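Long-range contacts in Lys-gingipain catalytic subunit (Porphyromonas gingivalis, PDB 6I9A), which cleaves proteins after lysine residues as a secreted cysteine protease of peptidase family C25, and may act as a virulence factor in periodontal disease: residues R15-A20 against A61-K66; P77-L82 against Y117-S122; I133-M138 against T266-K271; H203-V208 against K233-K238; Y290-A295 against M310-A315. All coordinates share one frame; numbering follows the deposited sequence. Where two conformers were deposited one is given.

Interaction 1. Residues R15-A20 against A61-K66; sequences RMLVVA and AFIHKK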
# COMPACT_ATOMS: atom_id res chain seq x y z
N ARG A 15 -10.58 -6.28 -8.09
CA ARG A 15 -10.84 -7.60 -7.51
C ARG A 15 -9.82 -7.91 -6.46
O ARG A 15 -8.61 -7.68 -6.69
CB ARG A 15 -10.83 -8.65 -8.62
CG ARG A 15 -11.88 -8.31 -9.71
CD ARG A 15 -11.86 -9.32 -10.86
NE ARG A 15 -12.59 -8.83 -12.04
CZ ARG A 15 -13.91 -8.81 -12.15
NH1 ARG A 15 -14.67 -9.30 -11.19
NH2 ARG A 15 -14.47 -8.30 -13.23
N MET A 16 -10.25 -8.44 -5.33
CA MET A 16 -9.33 -8.76 -4.24
C MET A 16 -9.64 -10.14 -3.67
O MET A 16 -10.80 -10.41 -3.29
CB MET A 16 -9.42 -7.69 -3.13
CG MET A 16 -8.66 -8.02 -1.87
SD MET A 16 -8.97 -6.73 -0.59
CE MET A 16 -7.71 -5.51 -1.21
N LEU A 17 -8.62 -10.99 -3.61
CA LEU A 17 -8.69 -12.29 -2.97
C LEU A 17 -8.19 -12.07 -1.54
O LEU A 17 -7.09 -11.51 -1.35
CB LEU A 17 -7.79 -13.28 -3.74
CG LEU A 17 -7.63 -14.64 -3.09
CD1 LEU A 17 -8.98 -15.38 -2.99
CD2 LEU A 17 -6.72 -15.52 -3.93
N VAL A 18 -8.96 -12.49 -0.55
CA VAL A 18 -8.59 -12.38 0.84
C VAL A 18 -8.41 -13.76 1.41
O VAL A 18 -9.32 -14.60 1.30
CB VAL A 18 -9.66 -11.60 1.65
CG1 VAL A 18 -9.26 -11.49 3.13
CG2 VAL A 18 -9.95 -10.23 1.03
N VAL A 19 -7.26 -14.05 2.01
CA VAL A 19 -7.04 -15.31 2.75
C VAL A 19 -6.69 -14.96 4.17
O VAL A 19 -5.72 -14.22 4.40
CB VAL A 19 -5.92 -16.14 2.08
CG1 VAL A 19 -5.65 -17.40 2.91
CG2 VAL A 19 -6.27 -16.48 0.61
N ALA A 20 -7.55 -15.36 5.10
CA ALA A 20 -7.46 -14.93 6.47
C ALA A 20 -7.45 -16.08 7.44
O ALA A 20 -8.18 -17.07 7.28
CB ALA A 20 -8.63 -14.02 6.78
N ALA A 61 -1.27 -23.31 -2.91
CA ALA A 61 -1.93 -23.95 -4.03
C ALA A 61 -3.33 -23.35 -4.24
O ALA A 61 -3.75 -23.17 -5.38
CB ALA A 61 -2.03 -25.45 -3.78
N PHE A 62 -4.04 -23.04 -3.14
CA PHE A 62 -5.36 -22.42 -3.20
C PHE A 62 -5.29 -21.07 -3.91
O PHE A 62 -6.08 -20.78 -4.81
CB PHE A 62 -5.90 -22.27 -1.77
CG PHE A 62 -7.22 -21.51 -1.74
CD1 PHE A 62 -8.40 -22.13 -2.13
CD2 PHE A 62 -7.26 -20.15 -1.43
CE1 PHE A 62 -9.62 -21.42 -2.10
CE2 PHE A 62 -8.45 -19.44 -1.46
CZ PHE A 62 -9.62 -20.08 -1.78
N ILE A 63 -4.33 -20.24 -3.50
CA ILE A 63 -4.22 -18.91 -4.08
C ILE A 63 -3.88 -18.97 -5.56
O ILE A 63 -4.44 -18.25 -6.39
CB ILE A 63 -3.18 -18.09 -3.30
CG1 ILE A 63 -3.72 -17.79 -1.86
CG2 ILE A 63 -2.81 -16.81 -4.07
CD1 ILE A 63 -2.59 -17.28 -0.93
N HIS A 64 -2.90 -19.86 -5.90
CA HIS A 64 -2.48 -19.97 -7.30
C HIS A 64 -3.65 -20.40 -8.19
O HIS A 64 -3.82 -19.89 -9.30
CB HIS A 64 -1.30 -20.92 -7.43
CG HIS A 64 -0.01 -20.37 -6.90
ND1 HIS A 64 1.18 -20.98 -7.23
CD2 HIS A 64 0.24 -19.27 -6.15
CE1 HIS A 64 2.14 -20.27 -6.63
NE2 HIS A 64 1.62 -19.25 -5.95
N LYS A 65 -4.47 -21.36 -7.69
CA LYS A 65 -5.60 -21.83 -8.47
C LYS A 65 -6.64 -20.70 -8.61
O LYS A 65 -7.17 -20.50 -9.70
CB LYS A 65 -6.19 -23.08 -7.82
CG LYS A 65 -7.41 -23.61 -8.55
CD LYS A 65 -7.94 -24.89 -7.89
CE LYS A 65 -8.80 -25.73 -8.82
NZ LYS A 65 -9.88 -24.97 -9.48
N LYS A 66 -6.88 -19.94 -7.54
CA LYS A 66 -7.79 -18.81 -7.66
C LYS A 66 -7.31 -17.80 -8.70
O LYS A 66 -8.10 -17.28 -9.46
CB LYS A 66 -7.95 -18.08 -6.33
CG LYS A 66 -8.88 -18.74 -5.34
CD LYS A 66 -10.33 -18.57 -5.84
CE LYS A 66 -11.35 -19.21 -4.93
NZ LYS A 66 -12.71 -18.72 -5.33
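Leu17 and Val19, two residues apart on strand 14-20, project from the same side of the sheet into the inner flank of helix 56-72, an apolar helix-on-sheet contact of an alpha/beta sandwich. The nearest approach is that of Leu17 CD2 to Lys66 CB, 3.7 Å, where the leucine and the lysine stem cross at about a right angle. The same CD2 methyl also lies 4.1 Å from Ile63 CG2. Two residues along the strand, Val19 CG2 packs 3.8 Å from Ile63 CG1. With this methyl beside the backbone N and CG1 anti to it (chi1 177°), CG2 is also brought to the edge of the Phe62 ring, near its plane, 4.2 Å from CE2. The NZ of Lys66 runs on to Asp43 of strand 40-46. The ring of His45, from that same strand, meets Phe62 edge-to-face.

The helix runs antiparallel to the strand, their short axes 10.4 Å apart at an angle of 167°. It is the helix of a beta-alpha-beta crossover joining strands 40-46 and 79-83, and it passes over strand 14-20, which lies between them in the parallel sheet. Ile63 extends the apolar layer by touching Leu80 of strand 79-83 and Met116. On the Phe62 face, Lys66 CG, placed beside its backbone N by chi1 (-79°), stands 3.8 Å above the ring plane, displaced toward the rim.

Interaction 2. Residues P77-L82 against Y117-S122; sequences PVFLAL and YTFRMS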
# COMPACT_ATOMS: atom_id res chain seq x y z
N PRO A 77 -7.71 -11.69 -9.87
CA PRO A 77 -7.53 -10.80 -8.70
C PRO A 77 -6.43 -9.78 -9.00
O PRO A 77 -5.41 -10.12 -9.59
CB PRO A 77 -7.12 -11.75 -7.58
CG PRO A 77 -7.48 -13.17 -8.07
CD PRO A 77 -7.36 -13.09 -9.55
N VAL A 78 -6.65 -8.53 -8.54
CA VAL A 78 -5.66 -7.46 -8.55
C VAL A 78 -4.83 -7.54 -7.25
O VAL A 78 -3.61 -7.45 -7.29
CB VAL A 78 -6.40 -6.10 -8.67
CG1 VAL A 78 -5.40 -4.95 -8.50
CG2 VAL A 78 -7.13 -6.02 -10.05
N PHE A 79 -5.53 -7.62 -6.13
CA PHE A 79 -4.93 -7.69 -4.82
C PHE A 79 -5.08 -9.04 -4.18
O PHE A 79 -6.10 -9.72 -4.35
CB PHE A 79 -5.59 -6.70 -3.84
CG PHE A 79 -5.35 -5.24 -4.19
CD1 PHE A 79 -4.15 -4.62 -3.86
CD2 PHE A 79 -6.33 -4.49 -4.84
CE1 PHE A 79 -3.94 -3.27 -4.19
CE2 PHE A 79 -6.12 -3.16 -5.16
CZ PHE A 79 -4.91 -2.58 -4.88
N LEU A 80 -4.08 -9.39 -3.37
CA LEU A 80 -4.08 -10.52 -2.46
C LEU A 80 -3.85 -9.98 -1.06
O LEU A 80 -2.79 -9.48 -0.77
CB LEU A 80 -3.00 -11.54 -2.87
CG LEU A 80 -2.78 -12.67 -1.87
CD1 LEU A 80 -4.03 -13.57 -1.73
CD2 LEU A 80 -1.57 -13.53 -2.29
N ALA A 81 -4.88 -10.11 -0.19
CA ALA A 81 -4.80 -9.68 1.19
C ALA A 81 -4.63 -10.89 2.09
O ALA A 81 -5.49 -11.77 2.13
CB ALA A 81 -6.07 -8.93 1.58
N LEU A 82 -3.50 -10.98 2.78
CA LEU A 82 -3.22 -12.03 3.75
C LEU A 82 -3.50 -11.46 5.11
O LEU A 82 -2.97 -10.40 5.47
CB LEU A 82 -1.74 -12.48 3.64
CG LEU A 82 -1.29 -12.89 2.25
CD1 LEU A 82 0.22 -13.19 2.26
CD2 LEU A 82 -2.08 -14.13 1.77
N TYR A 117 -0.92 -7.73 -6.35
CA TYR A 117 -0.38 -6.87 -5.29
C TYR A 117 -0.73 -7.47 -3.95
O TYR A 117 -1.92 -7.58 -3.61
CB TYR A 117 -1.03 -5.49 -5.39
CG TYR A 117 -0.46 -4.53 -6.41
CD1 TYR A 117 0.88 -4.62 -6.83
CD2 TYR A 117 -1.21 -3.45 -6.86
CE1 TYR A 117 1.42 -3.67 -7.69
CE2 TYR A 117 -0.68 -2.50 -7.73
CZ TYR A 117 0.65 -2.60 -8.12
OH TYR A 117 1.20 -1.68 -8.98
N THR A 118 0.27 -7.90 -3.20
CA THR A 118 0.09 -8.63 -1.97
C THR A 118 0.47 -7.82 -0.78
O THR A 118 1.53 -7.16 -0.77
CB THR A 118 0.95 -9.92 -2.07
OG1 THR A 118 0.48 -10.66 -3.21
CG2 THR A 118 0.85 -10.80 -0.85
N PHE A 119 -0.33 -7.90 0.27
CA PHE A 119 -0.03 -7.24 1.53
C PHE A 119 -0.50 -8.13 2.64
O PHE A 119 -1.38 -8.99 2.45
CB PHE A 119 -0.63 -5.83 1.61
CG PHE A 119 -2.14 -5.81 1.43
CD1 PHE A 119 -2.99 -5.93 2.53
CD2 PHE A 119 -2.71 -5.57 0.16
CE1 PHE A 119 -4.36 -5.83 2.38
CE2 PHE A 119 -4.09 -5.51 0.03
CZ PHE A 119 -4.90 -5.62 1.13
N ARG A 120 0.04 -7.90 3.84
CA ARG A 120 -0.27 -8.71 5.00
C ARG A 120 -0.73 -7.85 6.15
O ARG A 120 0.01 -7.00 6.64
CB ARG A 120 0.93 -9.59 5.41
CG ARG A 120 0.71 -10.38 6.70
CD ARG A 120 1.95 -11.14 7.10
NE ARG A 120 2.26 -12.27 6.22
CZ ARG A 120 2.11 -13.55 6.58
NH1 ARG A 120 1.46 -13.87 7.72
NH2 ARG A 120 2.56 -14.50 5.80
N MET A 121 -1.99 -8.05 6.57
CA MET A 121 -2.56 -7.44 7.76
C MET A 121 -2.16 -8.36 8.90
O MET A 121 -2.91 -9.28 9.26
CB MET A 121 -4.08 -7.32 7.60
CG MET A 121 -4.50 -6.57 6.33
SD MET A 121 -4.50 -4.78 6.56
CE MET A 121 -6.04 -4.66 7.22
N SER A 122 -0.95 -8.19 9.42
CA SER A 122 -0.43 -9.10 10.45
C SER A 122 -0.92 -8.68 11.83
O SER A 122 -0.62 -7.56 12.29
CB SER A 122 1.10 -9.12 10.42
OG SER A 122 1.47 -10.01 11.47
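A parallel strand pair at one border of a four-stranded sheet brings Phe79, Leu80, Ala81 and Leu82 into register with Tyr117, Thr118, Phe119 and Arg120. Five backbone hydrogen bonds zip the two together. The straightest runs from Leu82 N to Phe119 O (2.9 Å, 176°), and Leu80 N reaches Tyr117 O at 2.8 Å. In return Leu80 O accepts from Phe119 N and Leu82 O from Met121 N, while Val78 O, just ahead of strand 79-83, accepts from Tyr117 N.

On one face of the sheet, Phe79 CD1 touches Tyr117 CB at 3.6 Å and their rings meet obliquely, planes at 42°. Phe119 takes the cramped torsion with CG between the backbone N and the carbonyl carbon (chi1 58°). Its ring folds back over the partner strand: Ala81 CA makes a CH-pi contact 4.2 Å from the ring centroid, and Ala81 CB lies 3.5 Å from CZ. Phe79 CD1 comes in at the edge of the same ring.

The other face carries Leu80, Thr118, Leu82 and Arg120: Leu80 CD2 lies 3.6 Å from Thr118 OG1, and Leu82 CD1 4.0 Å from Thr118 CG2. The guanidinium is held by a salt bridge to Asp102 and by the carbonyls of Gly84 and Ile89, close to the calcium-binding residues Asp85 and Phe254. This is the in-register parallel pairing of an open alpha/beta sheet, as in the caspase-like fold of gingipains.

Interaction 3. Residues I133-M138 against T266-K271; sequences IDKVLM and TRVKEK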
# COMPACT_ATOMS: atom_id res chain seq x y z
N ILE A 133 -7.52 -1.83 11.08
CA ILE A 133 -8.69 -1.45 10.27
C ILE A 133 -9.20 -0.07 10.62
O ILE A 133 -9.58 0.69 9.73
CB ILE A 133 -9.78 -2.53 10.47
CG1 ILE A 133 -9.32 -3.83 9.85
CG2 ILE A 133 -11.15 -2.06 9.91
CD1 ILE A 133 -10.18 -5.04 10.23
N ASP A 134 -9.25 0.27 11.93
CA ASP A 134 -9.81 1.59 12.28
C ASP A 134 -8.98 2.72 11.69
O ASP A 134 -9.50 3.78 11.29
CB ASP A 134 -9.87 1.72 13.79
CG ASP A 134 -10.95 0.85 14.42
OD1 ASP A 134 -11.88 0.40 13.70
OD2 ASP A 134 -10.89 0.65 15.65
N LYS A 135 -7.65 2.54 11.62
CA LYS A 135 -6.80 3.57 11.01
C LYS A 135 -7.03 3.67 9.52
O LYS A 135 -7.11 4.74 8.93
CB LYS A 135 -5.32 3.29 11.31
CG LYS A 135 -5.03 3.48 12.83
CD LYS A 135 -3.54 3.28 13.17
CE LYS A 135 -3.18 1.83 13.22
NZ LYS A 135 -1.73 1.64 13.60
N VAL A 136 -7.13 2.50 8.85
CA VAL A 136 -7.42 2.47 7.40
C VAL A 136 -8.74 3.16 7.09
O VAL A 136 -8.81 3.97 6.18
CB VAL A 136 -7.43 1.02 6.88
CG1 VAL A 136 -7.95 0.97 5.46
CG2 VAL A 136 -6.04 0.42 7.01
N LEU A 137 -9.78 2.86 7.87
CA LEU A 137 -11.12 3.42 7.62
C LEU A 137 -11.10 4.94 7.79
O LEU A 137 -11.67 5.66 6.97
CB LEU A 137 -12.15 2.80 8.60
CG LEU A 137 -12.49 1.33 8.36
CD1 LEU A 137 -13.41 0.79 9.44
CD2 LEU A 137 -13.18 1.17 7.00
N MET A 138 -10.45 5.43 8.85
CA MET A 138 -10.41 6.88 9.04
C MET A 138 -9.67 7.55 7.90
O MET A 138 -10.08 8.58 7.36
CB MET A 138 -9.75 7.23 10.37
CG MET A 138 -9.55 8.73 10.48
SD MET A 138 -9.26 9.36 12.14
CE MET A 138 -10.97 9.22 12.79
N THR A 266 1.97 -0.90 12.60
CA THR A 266 0.62 -1.02 12.08
C THR A 266 -0.34 -1.51 13.16
O THR A 266 -1.49 -1.08 13.16
CB THR A 266 0.60 -1.89 10.85
OG1 THR A 266 1.26 -3.16 11.08
CG2 THR A 266 1.22 -1.20 9.67
N ARG A 267 0.09 -2.39 14.09
CA ARG A 267 -0.81 -2.92 15.13
C ARG A 267 -1.17 -1.90 16.21
O ARG A 267 -2.21 -2.08 16.85
CB ARG A 267 -0.16 -4.12 15.83
CG ARG A 267 -0.02 -5.34 14.95
CD ARG A 267 0.81 -6.38 15.65
NE ARG A 267 0.85 -7.57 14.80
CZ ARG A 267 1.33 -8.75 15.19
NH1 ARG A 267 1.89 -8.89 16.40
NH2 ARG A 267 1.32 -9.78 14.35
N VAL A 268 -0.34 -0.88 16.47
CA VAL A 268 -0.61 -0.01 17.62
C VAL A 268 -1.93 0.75 17.43
O VAL A 268 -2.30 1.20 16.33
CB VAL A 268 0.56 0.94 17.91
CG1 VAL A 268 1.72 0.21 18.60
CG2 VAL A 268 1.05 1.67 16.65
N LYS A 269 -2.66 0.90 18.57
CA LYS A 269 -4.01 1.45 18.54
C LYS A 269 -4.03 2.97 18.46
O LYS A 269 -3.42 3.63 19.31
CB LYS A 269 -4.76 1.01 19.82
CG LYS A 269 -6.23 1.45 19.77
CD LYS A 269 -7.05 0.77 20.88
CE LYS A 269 -8.57 0.91 20.66
NZ LYS A 269 -9.10 0.09 19.50
N GLU A 270 -4.75 3.52 17.49
CA GLU A 270 -4.98 4.97 17.39
C GLU A 270 -3.67 5.76 17.44
O GLU A 270 -3.61 6.88 17.95
CB GLU A 270 -5.98 5.45 18.47
CG GLU A 270 -7.38 4.87 18.24
CD GLU A 270 -8.41 5.19 19.30
OE1 GLU A 270 -8.04 5.73 20.35
OE2 GLU A 270 -9.61 4.90 19.06
N LYS A 271 -2.65 5.19 16.81
CA LYS A 271 -1.35 5.85 16.65
C LYS A 271 -0.61 5.07 15.57
O LYS A 271 -1.07 4.02 15.13
CB LYS A 271 -0.61 5.89 18.00
CG LYS A 271 -0.19 4.50 18.48
CD LYS A 271 0.41 4.46 19.91
CE LYS A 271 -0.56 4.81 21.02
NZ LYS A 271 -1.52 3.70 21.31
O HOH W 1 -8.92 1.59 17.15
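Lys135 reaches Thr266, Val268 and Lys271 because its CG is anti to the carbonyl carbon (chi1 -68°) and its chain, extended at chi2, bends at chi3 (-78°), carrying NZ off helix 126-141 into the turn that ends helix 261-267. The motif is a lysine ammonium set among the backbone carbonyls where a helix terminates and the chain turns toward strand 273-279. NZ donates to Val268 O at 2.8 Å, in the carbonyl plane, and to Lys271 O at 2.9 Å, nearly in line with the C=O bond. Thr266 O, also 2.8 Å from NZ, is met from above its carbonyl plane. Ala273 O is a fourth acceptor within reach, so the three N-H groups are shared among four main-chain oxygens. That setting would be expected to keep the buried ammonium protonated, and it ties together the loop from 266 to 273. Val268 is the first residue to leave helical torsions, and its CG2 lies 4.1 Å from NZ.

A second, more solvent-facing link is indirect. Asp134 OD2 and Lys269 NZ are 4.3 Å apart, too far for a salt bridge, but a water donates to the carboxylate and accepts from the ammonium. Lys269 NZ is also held by Asn131. Arg267 NH2 is hydrogen-bonded to the calcium ligand Asp85. Within the loop, Lys271 NZ curls back to donate to Lys269 O, 2.8 Å away and in its carbonyl plane.

Interaction 4. Residues H203-V208 against K233-K238; sequences HLNTGV and KALTNK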
# COMPACT_ATOMS: atom_id res chain seq x y z
N HIS A 203 7.79 14.67 15.08
CA HIS A 203 6.84 14.96 14.00
C HIS A 203 5.88 13.79 13.75
O HIS A 203 4.78 14.02 13.25
CB HIS A 203 7.62 15.32 12.72
CG HIS A 203 8.67 16.36 12.97
ND1 HIS A 203 8.36 17.62 13.42
CD2 HIS A 203 10.01 16.27 12.83
CE1 HIS A 203 9.52 18.25 13.54
NE2 HIS A 203 10.54 17.47 13.20
N LEU A 204 6.26 12.57 14.16
CA LEU A 204 5.30 11.47 14.04
C LEU A 204 4.13 11.64 14.98
O LEU A 204 3.03 11.21 14.67
CB LEU A 204 5.99 10.14 14.40
CG LEU A 204 7.15 9.70 13.47
CD1 LEU A 204 7.67 8.37 13.95
CD2 LEU A 204 6.70 9.60 12.00
N ASN A 205 4.35 12.34 16.10
CA ASN A 205 3.29 12.62 17.05
C ASN A 205 2.42 13.76 16.60
O ASN A 205 1.18 13.69 16.70
CB ASN A 205 3.90 12.97 18.40
CG ASN A 205 4.54 11.83 19.08
OD1 ASN A 205 4.03 10.70 19.07
ND2 ASN A 205 5.69 12.09 19.69
N THR A 206 3.03 14.86 16.13
CA THR A 206 2.25 16.05 15.80
C THR A 206 1.48 15.88 14.51
O THR A 206 0.41 16.48 14.36
CB THR A 206 3.12 17.31 15.76
OG1 THR A 206 4.13 17.10 14.78
CG2 THR A 206 3.76 17.62 17.11
N GLY A 207 2.00 15.08 13.59
CA GLY A 207 1.25 14.70 12.40
C GLY A 207 2.04 14.82 11.13
O GLY A 207 2.47 15.90 10.72
N VAL A 208 2.18 13.66 10.47
CA VAL A 208 2.70 13.58 9.11
C VAL A 208 1.88 12.53 8.37
O VAL A 208 1.38 11.58 8.98
CB VAL A 208 4.21 13.22 9.04
CG1 VAL A 208 5.07 14.36 9.59
CG2 VAL A 208 4.50 11.90 9.75
N LYS A 233 4.94 2.35 20.57
CA LYS A 233 3.77 2.14 21.42
C LYS A 233 3.38 3.41 22.19
O LYS A 233 2.26 3.50 22.71
CB LYS A 233 4.04 0.98 22.37
CG LYS A 233 4.14 -0.35 21.62
CD LYS A 233 4.69 -1.45 22.53
CE LYS A 233 4.98 -2.72 21.72
NZ LYS A 233 5.48 -3.83 22.61
N ALA A 234 4.32 4.37 22.31
CA ALA A 234 4.11 5.62 23.02
C ALA A 234 3.82 6.80 22.08
O ALA A 234 3.71 7.92 22.58
CB ALA A 234 5.35 5.93 23.86
N LEU A 235 3.65 6.58 20.74
CA LEU A 235 3.25 7.65 19.84
C LEU A 235 1.88 8.23 20.27
O LEU A 235 1.06 7.53 20.89
CB LEU A 235 3.17 7.14 18.40
CG LEU A 235 4.53 6.84 17.76
CD1 LEU A 235 4.28 6.09 16.45
CD2 LEU A 235 5.28 8.14 17.45
N THR A 236 1.64 9.48 19.89
CA THR A 236 0.42 10.16 20.32
C THR A 236 -0.38 10.69 19.13
O THR A 236 -1.26 11.54 19.31
CB THR A 236 0.79 11.35 21.26
OG1 THR A 236 1.49 12.30 20.49
CG2 THR A 236 1.60 10.93 22.47
N ASN A 237 -0.13 10.18 17.89
CA ASN A 237 -0.74 10.73 16.69
C ASN A 237 -2.15 10.19 16.43
O ASN A 237 -2.48 9.70 15.35
CB ASN A 237 0.15 10.44 15.46
CG ASN A 237 0.46 9.00 15.18
OD1 ASN A 237 0.89 8.25 16.07
ND2 ASN A 237 0.20 8.56 13.95
N LYS A 238 -3.02 10.33 17.45
CA LYS A 238 -4.41 9.95 17.29
C LYS A 238 -4.98 10.71 16.12
O LYS A 238 -4.78 11.92 15.98
CB LYS A 238 -5.20 10.17 18.60
CG LYS A 238 -6.70 9.83 18.46
CD LYS A 238 -7.43 9.88 19.80
CE LYS A 238 -8.93 9.83 19.60
NZ LYS A 238 -9.66 9.91 20.88
O HOH W 2 -0.81 14.33 18.63
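The amide of Asn205 receives Thr236 N from above its carbonyl plane, 35° out of it: the N-H donates to OD1 at 2.8 Å and 150°. Leu235 crowds the same oxygen, its CD2 lying 3.3 Å from OD1, while Thr236 OG1 sits 3.3 Å from Asn205 CB. A glycerol, probably from the crystallisation liquor, is hydrogen-bonded to Asn205 ND2. The other amide, of Asn237, is turned by a chi1 of 58°, which sets CG between the backbone N and the carbonyl carbon; its OD1 meets Gly272 N and its ND2 meets Lys240 O. Asn237 is the centre of an inverse gamma turn, and its CB presses to 3.1 Å from Leu204 O. A water lies between Asn205 O and Thr236 O.

Between the two segments the apolar contact is Leu204 CB against Leu235 CD2, at 3.7 Å. The loop thus packs along the last turn of helix 202-206, whose Leu204 rests on Phe242 of strand 242-247 and Leu154 of strand 152-157, in the six-stranded sheet.

Interaction 5. Residues Y290-A295 against M310-A315; sequences YWSVGA and MGSYDA. With NA (sodium ion), chain F; NA (sodium ion), chain E.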
# COMPACT_ATOMS: atom_id res chain seq x y z
N TYR A 290 18.43 3.04 -5.92
CA TYR A 290 17.63 2.97 -7.14
C TYR A 290 16.15 2.84 -6.82
O TYR A 290 15.32 3.45 -7.50
CB TYR A 290 18.05 1.74 -8.01
CG TYR A 290 19.54 1.65 -8.25
CD1 TYR A 290 20.27 2.76 -8.67
CD2 TYR A 290 20.21 0.44 -8.12
CE1 TYR A 290 21.64 2.68 -8.87
CE2 TYR A 290 21.58 0.34 -8.34
CZ TYR A 290 22.28 1.46 -8.73
OH TYR A 290 23.64 1.36 -8.93
N TRP A 291 15.84 2.05 -5.78
CA TRP A 291 14.44 1.85 -5.36
C TRP A 291 13.72 3.17 -5.20
O TRP A 291 12.64 3.37 -5.74
CB TRP A 291 14.47 1.05 -4.06
CG TRP A 291 13.20 0.38 -3.64
CD1 TRP A 291 12.93 -0.95 -3.77
CD2 TRP A 291 12.12 0.93 -2.87
NE1 TRP A 291 11.75 -1.26 -3.16
CE2 TRP A 291 11.24 -0.13 -2.56
CE3 TRP A 291 11.82 2.21 -2.37
CZ2 TRP A 291 10.11 0.03 -1.76
CZ3 TRP A 291 10.65 2.39 -1.64
CH2 TRP A 291 9.82 1.30 -1.31
N SER A 292 14.35 4.12 -4.50
CA SER A 292 13.71 5.41 -4.26
C SER A 292 13.80 6.38 -5.39
O SER A 292 12.82 7.08 -5.68
CB SER A 292 14.25 6.10 -3.01
OG SER A 292 13.95 5.35 -1.84
N VAL A 293 14.98 6.52 -6.05
CA VAL A 293 15.24 7.57 -7.02
C VAL A 293 15.05 7.15 -8.47
O VAL A 293 14.72 7.99 -9.33
CB VAL A 293 16.71 8.02 -6.79
CG1 VAL A 293 17.26 8.85 -7.94
CG2 VAL A 293 16.83 8.78 -5.48
N GLY A 294 15.34 5.87 -8.76
CA GLY A 294 15.38 5.35 -10.12
C GLY A 294 16.77 4.81 -10.41
O GLY A 294 17.76 5.11 -9.72
N ALA A 295 16.83 3.94 -11.43
CA ALA A 295 18.13 3.47 -11.91
C ALA A 295 18.92 4.61 -12.55
O ALA A 295 18.39 5.68 -12.86
CB ALA A 295 17.93 2.33 -12.90
N MET A 310 12.46 5.68 -13.65
CA MET A 310 11.43 5.89 -12.65
C MET A 310 11.70 5.09 -11.36
O MET A 310 11.86 3.86 -11.38
CB MET A 310 10.08 5.45 -13.25
CG MET A 310 8.92 5.82 -12.33
SD MET A 310 7.32 5.10 -12.77
CE MET A 310 7.60 3.37 -12.32
N GLY A 311 11.72 5.78 -10.22
CA GLY A 311 11.81 5.11 -8.94
C GLY A 311 10.52 5.26 -8.16
O GLY A 311 9.49 5.70 -8.70
N SER A 312 10.56 4.84 -6.89
CA SER A 312 9.34 4.84 -6.09
C SER A 312 8.77 6.25 -5.89
O SER A 312 7.56 6.44 -5.98
CB SER A 312 9.58 4.16 -4.75
OG SER A 312 10.44 4.96 -3.95
N TYR A 313 9.62 7.25 -5.64
CA TYR A 313 9.09 8.62 -5.49
C TYR A 313 8.42 9.10 -6.78
O TYR A 313 7.31 9.63 -6.76
CB TYR A 313 10.19 9.61 -5.12
CG TYR A 313 10.93 9.44 -3.80
CD1 TYR A 313 10.28 9.01 -2.65
CD2 TYR A 313 12.26 9.80 -3.69
CE1 TYR A 313 10.95 8.95 -1.42
CE2 TYR A 313 12.92 9.77 -2.47
CZ TYR A 313 12.26 9.35 -1.34
OH TYR A 313 12.95 9.38 -0.16
N ASP A 314 9.09 8.87 -7.91
CA ASP A 314 8.55 9.29 -9.20
C ASP A 314 7.19 8.65 -9.45
O ASP A 314 6.23 9.32 -9.88
CB ASP A 314 9.47 8.89 -10.36
CG ASP A 314 10.86 9.47 -10.37
OD1 ASP A 314 11.01 10.70 -10.09
OD2 ASP A 314 11.82 8.71 -10.66
N ALA A 315 7.07 7.33 -9.17
CA ALA A 315 5.84 6.63 -9.46
C ALA A 315 4.74 7.15 -8.56
O ALA A 315 3.61 7.37 -9.03
CB ALA A 315 6.07 5.14 -9.21
NA NA F . 14.05 9.01 -11.32
NA NA E . 1.02 7.82 -8.59
O HOH W 3 13.26 9.85 -13.48
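Trp291 and Ser292, in the last turn of helix 285-293, offer their carbonyls to the first N-H groups of helix 312-317, and these hydrogen bonds join the two helices end to end. Ser312 N donates to Trp291 O at 2.8 Å, in the carbonyl plane, and Tyr313 N to Ser292 O at 3.2 Å and 167°. Gly311, at the N-cap position, comes close to Gly294, the CA atoms being 3.8 Å apart.

Metal coordination adds a second tie. A sodium ion takes Val293 O at 2.3 Å and Asp314 OD2, one from each segment, with a water, Tyr174 OH, Thr308 OG1 and Ser309 O completing its shell. Asp314 OD2 also accepts from Gly311 N at 3.0 Å, on the anti side of the carboxylate; Tyr179 is a further polar partner of Asp314. A second sodium binds Ala315 O with five oxygens from residues 316 to 323.

Packing is close around Ser292, whose CB makes a CH-pi contact over one face of the Tyr313 ring, 4.2 Å from its centroid.

Around this junction, Trp291 and Ser292 lean on strand 242-247, Tyr313 packs against helix 163-178, and Tyr290, Ala295 and Ala315 rest on helix 325-342.

How the interactions relate
Interactions 1 and 2 share one sheet: their centres are 9 Å apart, and Leu17 O lies 2.9 Å from Ala81 N across neighbouring strands. Interaction 3 meets interaction 2 where Ser122 OG lies 2.9 Å from Arg267 NH2, beside a calcium ion about 4 Å from the Arg267 side chain. Interaction 4, 12 Å away between centres and nested within the loop that interaction 3 closes, packs against Lys271, whose CE is 3.2 Å from Leu235 O. Interaction 5 stands apart, its nearest atoms about 8 Å from those of interaction 2, but its Ser292 side chain comes within about 7 Å of the inhibitor KYT-36.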